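Local coordinates for N-acetylmuramoyl-L-alanine amidase (PDB 4RN7), which probably hydrolyses, as a zinc-dependent Amidase_3 enzyme, the amide bond between N-acetylmuramic acid and L-alanine in bacterial cell-wall peptidoglycan, at residues 22-27 with 156-161; 52-55 with 60-63; 113-118 with 124-129. One frame throughout, in Å; residues are numbered along the deposited sequence.

Interaction 1. Residues 22-27 with 156-161; sequences KTSNRY and SEEQKI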
loop_
_atom_site.group_PDB
_atom_site.type_symbol
_atom_site.label_atom_id
_atom_site.label_comp_id
_atom_site.label_asym_id
_atom_site.label_seq_id
_atom_site.Cartn_x
_atom_site.Cartn_y
_atom_site.Cartn_z
ATOM N N LYS A 22 12.894 -4.448 -16.135
ATOM C CA LYS A 22 13.595 -4.557 -17.410
ATOM C C LYS A 22 14.856 -5.396 -17.252
ATOM O O LYS A 22 15.471 -5.811 -18.234
ATOM C CB LYS A 22 13.969 -3.164 -17.923
ATOM C CG LYS A 22 13.080 -2.635 -19.047
ATOM C CD LYS A 22 13.420 -1.183 -19.380
ATOM C CE LYS A 22 12.672 -0.691 -20.611
ATOM N N THR A 23 15.223 -5.645 -16.002
ATOM C CA THR A 23 16.435 -6.377 -15.666
ATOM C C THR A 23 16.173 -7.877 -15.582
ATOM O O THR A 23 16.960 -8.687 -16.074
ATOM C CB THR A 23 16.981 -5.923 -14.288
ATOM O OG1 THR A 23 16.152 -6.447 -13.240
ATOM C CG2 THR A 23 17.011 -4.405 -14.187
ATOM N N SER A 24 15.045 -8.233 -14.974
ATOM C CA SER A 24 14.851 -9.569 -14.434
ATOM C C SER A 24 13.465 -10.145 -14.713
ATOM O O SER A 24 13.171 -11.273 -14.315
ATOM C CB SER A 24 15.063 -9.512 -12.923
ATOM O OG SER A 24 14.343 -8.423 -12.368
ATOM N N ASN A 25 12.622 -9.369 -15.389
ATOM C CA ASN A 25 11.238 -9.770 -15.639
ATOM C C ASN A 25 10.541 -10.276 -14.380
ATOM O O ASN A 25 10.023 -11.393 -14.337
ATOM C CB ASN A 25 11.153 -10.786 -16.782
ATOM C CG ASN A 25 11.533 -10.179 -18.125
ATOM O OD1 ASN A 25 11.139 -9.055 -18.442
ATOM N ND2 ASN A 25 12.304 -10.915 -18.915
ATOM N N ARG A 26 10.593 -9.453 -13.341
ATOM C CA ARG A 26 9.758 -9.641 -12.174
ATOM C C ARG A 26 8.593 -8.699 -12.365
ATOM O O ARG A 26 8.749 -7.652 -13.004
ATOM C CB ARG A 26 10.515 -9.263 -10.906
ATOM C CG ARG A 26 11.661 -10.197 -10.572
ATOM C CD ARG A 26 12.164 -9.944 -9.161
ATOM N NE ARG A 26 13.106 -10.971 -8.731
ATOM C CZ ARG A 26 14.422 -10.881 -8.877
ATOM N NH1 ARG A 26 14.955 -9.805 -9.438
ATOM N NH2 ARG A 26 15.210 -11.862 -8.462
ATOM N N TYR A 27 7.434 -9.074 -11.826
ATOM C CA TYR A 27 6.218 -8.285 -11.986
ATOM C C TYR A 27 5.804 -7.622 -10.697
ATOM O O TYR A 27 5.776 -8.264 -9.647
ATOM C CB TYR A 27 5.057 -9.180 -12.415
ATOM C CG TYR A 27 5.328 -9.957 -13.666
ATOM C CD1 TYR A 27 5.903 -9.348 -14.771
ATOM C CD2 TYR A 27 5.016 -11.307 -13.743
ATOM C CE1 TYR A 27 6.158 -10.064 -15.924
ATOM C CE2 TYR A 27 5.262 -12.030 -14.891
ATOM C CZ TYR A 27 5.837 -11.403 -15.976
ATOM O OH TYR A 27 6.084 -12.119 -17.125
ATOM N N SER A 156 18.575 -0.428 -8.427
ATOM C CA SER A 156 18.820 -0.414 -6.979
ATOM C C SER A 156 17.554 -0.648 -6.133
ATOM O O SER A 156 17.592 -1.388 -5.139
ATOM C CB SER A 156 19.526 0.883 -6.550
ATOM O OG SER A 156 18.638 1.992 -6.617
ATOM N N GLU A 157 16.430 -0.041 -6.525
ATOM C CA GLU A 157 15.204 -0.134 -5.745
ATOM C C GLU A 157 14.667 -1.555 -5.835
ATOM O O GLU A 157 14.161 -2.110 -4.859
ATOM C CB GLU A 157 14.137 0.796 -6.316
ATOM C CG GLU A 157 14.427 2.265 -6.206
ATOM C CD GLU A 157 14.058 2.799 -4.853
ATOM O OE1 GLU A 157 12.866 3.130 -4.650
ATOM O OE2 GLU A 157 14.962 2.877 -3.998
ATOM N N GLU A 158 14.763 -2.131 -7.028
ATOM C CA GLU A 158 14.317 -3.502 -7.239
ATOM C C GLU A 158 15.065 -4.466 -6.301
ATOM O O GLU A 158 14.454 -5.367 -5.731
ATOM C CB GLU A 158 14.510 -3.900 -8.700
ATOM C CG GLU A 158 14.287 -5.386 -8.963
ATOM C CD GLU A 158 14.500 -5.765 -10.411
ATOM O OE1 GLU A 158 15.194 -5.013 -11.128
ATOM O OE2 GLU A 158 13.979 -6.820 -10.824
ATOM N N GLN A 159 16.364 -4.251 -6.098
ATOM C CA GLN A 159 17.131 -5.134 -5.213
ATOM C C GLN A 159 16.656 -5.060 -3.765
ATOM O O GLN A 159 16.786 -6.031 -3.013
ATOM C CB GLN A 159 18.629 -4.839 -5.286
ATOM C CG GLN A 159 19.275 -5.276 -6.596
ATOM C CD GLN A 159 19.068 -6.756 -6.893
ATOM O OE1 GLN A 159 19.334 -7.618 -6.053
ATOM N NE2 GLN A 159 18.611 -7.053 -8.098
ATOM N N LYS A 160 16.120 -3.905 -3.373
ATOM C CA LYS A 160 15.483 -3.772 -2.059
ATOM C C LYS A 160 14.100 -4.397 -2.038
ATOM O O LYS A 160 13.785 -5.163 -1.138
ATOM C CB LYS A 160 15.372 -2.297 -1.663
ATOM C CG LYS A 160 16.725 -1.628 -1.426
ATOM C CD LYS A 160 16.539 -0.157 -1.114
ATOM C CE LYS A 160 17.867 0.514 -0.795
ATOM N NZ LYS A 160 18.851 0.509 -1.928
ATOM N N ILE A 161 13.271 -4.034 -3.012
ATOM C CA ILE A 161 11.881 -4.498 -3.077
ATOM C C ILE A 161 11.773 -6.022 -3.034
ATOM O O ILE A 161 10.840 -6.568 -2.428
ATOM C CB ILE A 161 11.184 -3.950 -4.338
ATOM C CG1 ILE A 161 11.062 -2.425 -4.249
ATOM C CG2 ILE A 161 9.774 -4.535 -4.488
ATOM C CD1 ILE A 161 10.779 -1.739 -5.595
#

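Interaction 2. Residues 52-55 with 60-63; sequences VVSR and YISL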
loop_
_atom_site.group_PDB
_atom_site.type_symbol
_atom_site.label_atom_id
_atom_site.label_comp_id
_atom_site.label_asym_id
_atom_site.label_seq_id
_atom_site.Cartn_x
_atom_site.Cartn_y
_atom_site.Cartn_z
ATOM N N VAL A 52 -8.953 -7.542 6.103
ATOM C CA VAL A 52 -9.659 -8.005 4.920
ATOM C C VAL A 52 -8.738 -7.680 3.756
ATOM O O VAL A 52 -8.171 -6.591 3.714
ATOM C CB VAL A 52 -10.991 -7.267 4.753
ATOM C CG1 VAL A 52 -11.705 -7.721 3.488
ATOM C CG2 VAL A 52 -11.865 -7.485 5.978
ATOM N N VAL A 53 -8.544 -8.617 2.831
ATOM C CA VAL A 53 -7.644 -8.339 1.704
ATOM C C VAL A 53 -8.404 -8.485 0.396
ATOM O O VAL A 53 -9.312 -9.309 0.298
ATOM C CB VAL A 53 -6.407 -9.274 1.688
ATOM C CG1 VAL A 53 -5.666 -9.202 3.014
ATOM C CG2 VAL A 53 -6.817 -10.704 1.391
ATOM N N SER A 54 -8.059 -7.701 -0.619
ATOM C CA SER A 54 -8.783 -7.846 -1.880
ATOM C C SER A 54 -8.387 -9.148 -2.571
ATOM O O SER A 54 -9.197 -9.774 -3.265
ATOM C CB SER A 54 -8.578 -6.643 -2.791
ATOM O OG SER A 54 -7.214 -6.478 -3.095
ATOM N N ARG A 55 -7.153 -9.585 -2.353
ATOM C CA ARG A 55 -6.726 -10.856 -2.909
ATOM C C ARG A 55 -5.606 -11.467 -2.087
ATOM O O ARG A 55 -4.818 -10.741 -1.471
ATOM C CB ARG A 55 -6.302 -10.694 -4.369
ATOM C CG ARG A 55 -5.088 -9.808 -4.554
ATOM C CD ARG A 55 -4.708 -9.675 -6.029
ATOM N NE ARG A 55 -3.520 -8.820 -6.200
ATOM C CZ ARG A 55 -2.308 -9.279 -6.484
ATOM N NH1 ARG A 55 -2.112 -10.583 -6.615
ATOM N NH2 ARG A 55 -1.284 -8.440 -6.645
ATOM N N TYR A 60 -6.984 -11.536 -10.926
ATOM C CA TYR A 60 -7.324 -10.241 -11.509
ATOM C C TYR A 60 -8.509 -9.635 -10.763
ATOM O O TYR A 60 -9.536 -10.304 -10.580
ATOM C CB TYR A 60 -7.685 -10.380 -12.999
ATOM C CG TYR A 60 -8.113 -9.064 -13.610
ATOM C CD1 TYR A 60 -9.442 -8.659 -13.588
ATOM C CD2 TYR A 60 -7.179 -8.207 -14.179
ATOM C CE1 TYR A 60 -9.829 -7.445 -14.123
ATOM C CE2 TYR A 60 -7.557 -6.995 -14.714
ATOM C CZ TYR A 60 -8.877 -6.615 -14.683
ATOM O OH TYR A 60 -9.243 -5.405 -15.224
ATOM N N ILE A 61 -8.384 -8.374 -10.351
ATOM C CA ILE A 61 -9.521 -7.637 -9.805
ATOM C C ILE A 61 -9.584 -6.219 -10.378
ATOM O O ILE A 61 -8.599 -5.477 -10.307
ATOM C CB ILE A 61 -9.455 -7.546 -8.278
ATOM C CG1 ILE A 61 -9.290 -8.936 -7.659
ATOM C CG2 ILE A 61 -10.693 -6.849 -7.726
ATOM C CD1 ILE A 61 -9.228 -8.900 -6.167
ATOM N N SER A 62 -10.732 -5.846 -10.952
ATOM C CA SER A 62 -10.874 -4.502 -11.526
ATOM C C SER A 62 -10.815 -3.413 -10.449
ATOM O O SER A 62 -11.022 -3.697 -9.269
ATOM C CB SER A 62 -12.175 -4.379 -12.307
ATOM O OG SER A 62 -13.295 -4.306 -11.438
ATOM N N LEU A 63 -10.529 -2.171 -10.842
ATOM C CA LEU A 63 -10.469 -1.083 -9.862
ATOM C C LEU A 63 -11.831 -0.870 -9.204
ATOM O O LEU A 63 -11.912 -0.688 -7.985
ATOM C CB LEU A 63 -9.999 0.224 -10.514
ATOM C CG LEU A 63 -8.623 0.141 -11.161
ATOM C CD1 LEU A 63 -8.219 1.489 -11.752
ATOM C CD2 LEU A 63 -7.614 -0.327 -10.137
#

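Interaction 3. Residues 113-118 with 124-129; sequences TVQSTI and VRDRGI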
loop_
_atom_site.group_PDB
_atom_site.type_symbol
_atom_site.label_atom_id
_atom_site.label_comp_id
_atom_site.label_asym_id
_atom_site.label_seq_id
_atom_site.Cartn_x
_atom_site.Cartn_y
_atom_site.Cartn_z
ATOM N N THR A 113 0.942 10.136 8.344
ATOM C CA THR A 113 1.378 9.310 9.466
ATOM C C THR A 113 2.077 8.039 8.970
ATOM O O THR A 113 3.184 7.715 9.421
ATOM C CB THR A 113 0.201 8.977 10.400
ATOM O OG1 THR A 113 -0.340 10.198 10.915
ATOM C CG2 THR A 113 0.654 8.107 11.559
ATOM N N VAL A 114 1.440 7.341 8.033
ATOM C CA VAL A 114 2.035 6.143 7.444
ATOM C C VAL A 114 3.346 6.473 6.718
ATOM O O VAL A 114 4.371 5.827 6.956
ATOM C CB VAL A 114 1.043 5.415 6.524
ATOM C CG1 VAL A 114 1.760 4.379 5.657
ATOM C CG2 VAL A 114 -0.058 4.747 7.363
ATOM N N GLN A 115 3.324 7.490 5.860
ATOM C CA GLN A 115 4.544 7.910 5.149
ATOM C C GLN A 115 5.719 8.231 6.080
ATOM O O GLN A 115 6.834 7.741 5.873
ATOM C CB GLN A 115 4.251 9.105 4.238
ATOM C CG GLN A 115 5.483 9.691 3.552
ATOM C CD GLN A 115 5.946 8.858 2.371
ATOM O OE1 GLN A 115 5.196 8.038 1.840
ATOM N NE2 GLN A 115 7.192 9.072 1.948
ATOM N N SER A 116 5.477 9.043 7.105
ATOM C CA SER A 116 6.540 9.396 8.037
ATOM C C SER A 116 7.073 8.185 8.796
ATOM O O SER A 116 8.269 8.085 9.056
ATOM C CB SER A 116 6.055 10.465 9.012
ATOM O OG SER A 116 5.777 11.663 8.321
ATOM N N THR A 117 6.182 7.260 9.140
ATOM C CA THR A 117 6.581 6.085 9.900
ATOM C C THR A 117 7.422 5.145 9.027
ATOM O O THR A 117 8.438 4.599 9.483
ATOM C CB THR A 117 5.350 5.356 10.471
ATOM O OG1 THR A 117 4.583 6.281 11.258
ATOM C CG2 THR A 117 5.788 4.199 11.354
ATOM N N ILE A 118 7.000 4.970 7.778
ATOM C CA ILE A 118 7.754 4.168 6.821
ATOM C C ILE A 118 9.176 4.710 6.731
ATOM O O ILE A 118 10.140 3.953 6.856
ATOM C CB ILE A 118 7.116 4.191 5.415
ATOM C CG1 ILE A 118 5.809 3.406 5.390
ATOM C CG2 ILE A 118 8.062 3.581 4.393
ATOM C CD1 ILE A 118 5.027 3.595 4.094
ATOM N N VAL A 124 14.326 5.289 3.653
ATOM C CA VAL A 124 14.335 5.462 2.216
ATOM C C VAL A 124 14.091 6.936 1.972
ATOM O O VAL A 124 13.773 7.683 2.901
ATOM C CB VAL A 124 13.176 4.686 1.583
ATOM C CG1 VAL A 124 13.405 3.204 1.732
ATOM C CG2 VAL A 124 11.876 5.071 2.249
ATOM N N ARG A 125 14.219 7.344 0.717
ATOM C CA ARG A 125 14.002 8.728 0.334
ATOM C C ARG A 125 12.533 9.078 0.539
ATOM O O ARG A 125 11.649 8.336 0.103
ATOM C CB ARG A 125 14.409 8.911 -1.125
ATOM C CG ARG A 125 14.128 10.268 -1.717
ATOM C CD ARG A 125 14.966 10.445 -2.981
ATOM N NE ARG A 125 14.403 11.450 -3.870
ATOM C CZ ARG A 125 14.748 12.733 -3.851
ATOM N NH1 ARG A 125 15.659 13.168 -2.985
ATOM N NH2 ARG A 125 14.181 13.582 -4.697
ATOM N N ASP A 126 12.282 10.195 1.216
ATOM C CA ASP A 126 10.919 10.611 1.563
ATOM C C ASP A 126 10.323 11.480 0.445
ATOM O O ASP A 126 10.584 12.682 0.370
ATOM C CB ASP A 126 10.952 11.338 2.919
ATOM C CG ASP A 126 9.596 11.822 3.382
ATOM O OD1 ASP A 126 8.572 11.527 2.733
ATOM O OD2 ASP A 126 9.560 12.502 4.430
ATOM N N ARG A 127 9.535 10.857 -0.430
ATOM C CA ARG A 127 8.904 11.562 -1.542
ATOM C C ARG A 127 7.615 12.269 -1.111
ATOM O O ARG A 127 6.976 12.948 -1.919
ATOM C CB ARG A 127 8.624 10.604 -2.705
ATOM C CG ARG A 127 9.876 9.941 -3.274
ATOM C CD ARG A 127 9.548 8.954 -4.397
ATOM N NE ARG A 127 8.960 9.610 -5.563
ATOM C CZ ARG A 127 9.673 10.118 -6.562
ATOM N NH1 ARG A 127 10.997 10.050 -6.544
ATOM N NH2 ARG A 127 9.066 10.704 -7.580
ATOM N N GLY A 128 7.246 12.117 0.161
ATOM C CA GLY A 128 6.108 12.834 0.717
ATOM C C GLY A 128 4.775 12.202 0.373
ATOM O O GLY A 128 4.717 11.041 -0.033
ATOM N N ILE A 129 3.705 12.976 0.540
ATOM C CA ILE A 129 2.360 12.506 0.233
ATOM C C ILE A 129 1.808 13.280 -0.963
ATOM O O ILE A 129 2.206 14.428 -1.208
ATOM C CB ILE A 129 1.423 12.637 1.449
ATOM C CG1 ILE A 129 1.229 14.107 1.840
ATOM C CG2 ILE A 129 1.979 11.840 2.623
ATOM C CD1 ILE A 129 0.189 14.317 2.940
#

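Interaction 1. Residues 22-27 with 156-161
In the Amidase_3 catalytic domain, the loop that runs from strand 4-10 to helix 28-44 is met by one acidic side chain, Glu158 of the short helix 155-161, which reaches across to Thr23 and Arg26. The loop ends beside the metal site: Tyr27 is the N-cap residue of helix 28-44, whose first residue, Glu28, binds zinc with His12 and His82. The Arg26 side chain lies about 13 Å from that zinc, so the contact does not touch the metal itself.

Glu158 holds CG anti to its backbone N (chi1 170°) and is extended beyond it, which carries the carboxylate straight off the helix into the bend of residues 23-26. Thr23 slides past it in the opposite direction and donates from OG1 to Glu158 OE1 at 2.7 Å. The donor comes in on the syn side, 21° out of the carboxylate plane, while Thr23 CG2 rests 3.6 Å from the same Glu158 OE1. Arg26 arrives on another course, its extended chain crossing the glutamate at about a right angle and its guanidinium plane standing 86° from that of the carboxylate. Ser24 OG also lies in this polar cluster, but its modelled position is doubtful. Ser21 OG, just before the segment, bonds to Thr23 OG1; its bonds to Ser24 OG and Glu158 OE2 share the doubt about those two atoms. A buried carboxylate thus has hydroxyl and guanidinium partners, which would be expected to favour its charged form. The ion pair to Arg26 is long and weak: Glu158 OE2, an oxygen whose own place is less sure, lies in the guanidinium plane at its edge, 3.4 Å from Arg26 NH1.

Interaction 2. Residues 52-55 with 60-63
Ile61 turns CG1 to the side of its backbone N, opposite the carbonyl carbon (chi1 -53°), and a fully extended chi2 of -180° then sends CD1 forward onto the backbone of Ser54 and Arg55. This methyl does all the touching. It comes 3.0 Å from Ser54 O, a tight approach of carbon to carbonyl oxygen, and 3.7 Å from Ser54 C. Two methylene carbons add looser van der Waals contacts, Ser54 CB at 4.1 Å from Ile61 CD1 and Arg55 CB at 3.9 Å from the same methyl.

No hydrogen bond crosses between the segments, since Ile61 offers only hydrocarbon here; the polar ends of Ser54 and Arg55 are engaged elsewhere: Ser54 OG bonds to Asp9 OD1. The Arg55 chain is extended from CG to NE, and its guanidinium is spread over backbone carbonyls, with NE bonded to Pro10 O, NH2 to Lys29 O and Gly11 O, and NH1 to Asp57 O inside the intervening turn. That group ties together the ends of several elements around the metal, and its side chain comes about 5 Å from that of the zinc ligand His12. On the other side of the turn, Ser62 is the N-cap of helix 63-72, with OG bonded to Asp65 N. The contact therefore closes the short connection from edge strand 49-53 to helix 63-72, near the zinc site of the amidase alpha/beta fold.

Interaction 3. Residues 113-118 with 124-129
One carboxylate oxygen, Asp126 OD1, is gripped from opposite faces of its plane by two donors, Gln115 NE2 of helix 107-122 and Gly128 N of its own strand. The setting is a beta-alpha-beta unit, strand 95-99, helix 107-122 and edge strand 126-131; the helix and strand segments run nearly antiparallel, at 167°, with their axes 8.3 Å apart. Gly128 N, 3.0 Å from Asp126 OD1, closes an Asx turn at the start of the strand, where Gly128 takes a positive phi.

Gln115 has CG anti to its backbone N and then bends at chi2 (77°), which lays its amide against the strand, CD 3.5 Å from Gly128 O. Outside partners fix the rotation of this buried amide: OE1 accepts from Thr97 OG1, and NE2 also donates to Ile95 O, so the glutamine links helix, strand 126-131 and neighbouring strand 95-99. Further along the strand, Ile129 CG2 packs 3.9 Å from Gln115 CB. The amide and carboxylate planes lie 27° apart, and Gln115 NE2 reaches Asp126 OD1 at 2.9 Å from above the carboxylate plane.

How the interactions relate
From the N terminus, the chain leaves strand 4-10 and enters the loop of residues 22-27, the first half of interaction 1. Its partner, residues 156-161 on helix 155-161, comes 129 residues later, so interaction 1 closes a long loop containing both other contacts. Nested within it, interaction 2 closes the short turn after strand 49-53, and interaction 3 closes the return from helix 107-122 into strand 126-131. These two follow in series without crossing. Strands 49-53 and 126-131 are the two outermost strands of one mixed sheet, and the centres of interactions 2 and 3 lie 24 Å apart, on opposite sides of the chain's centre. Interaction 1 instead joins a loop to a late helix.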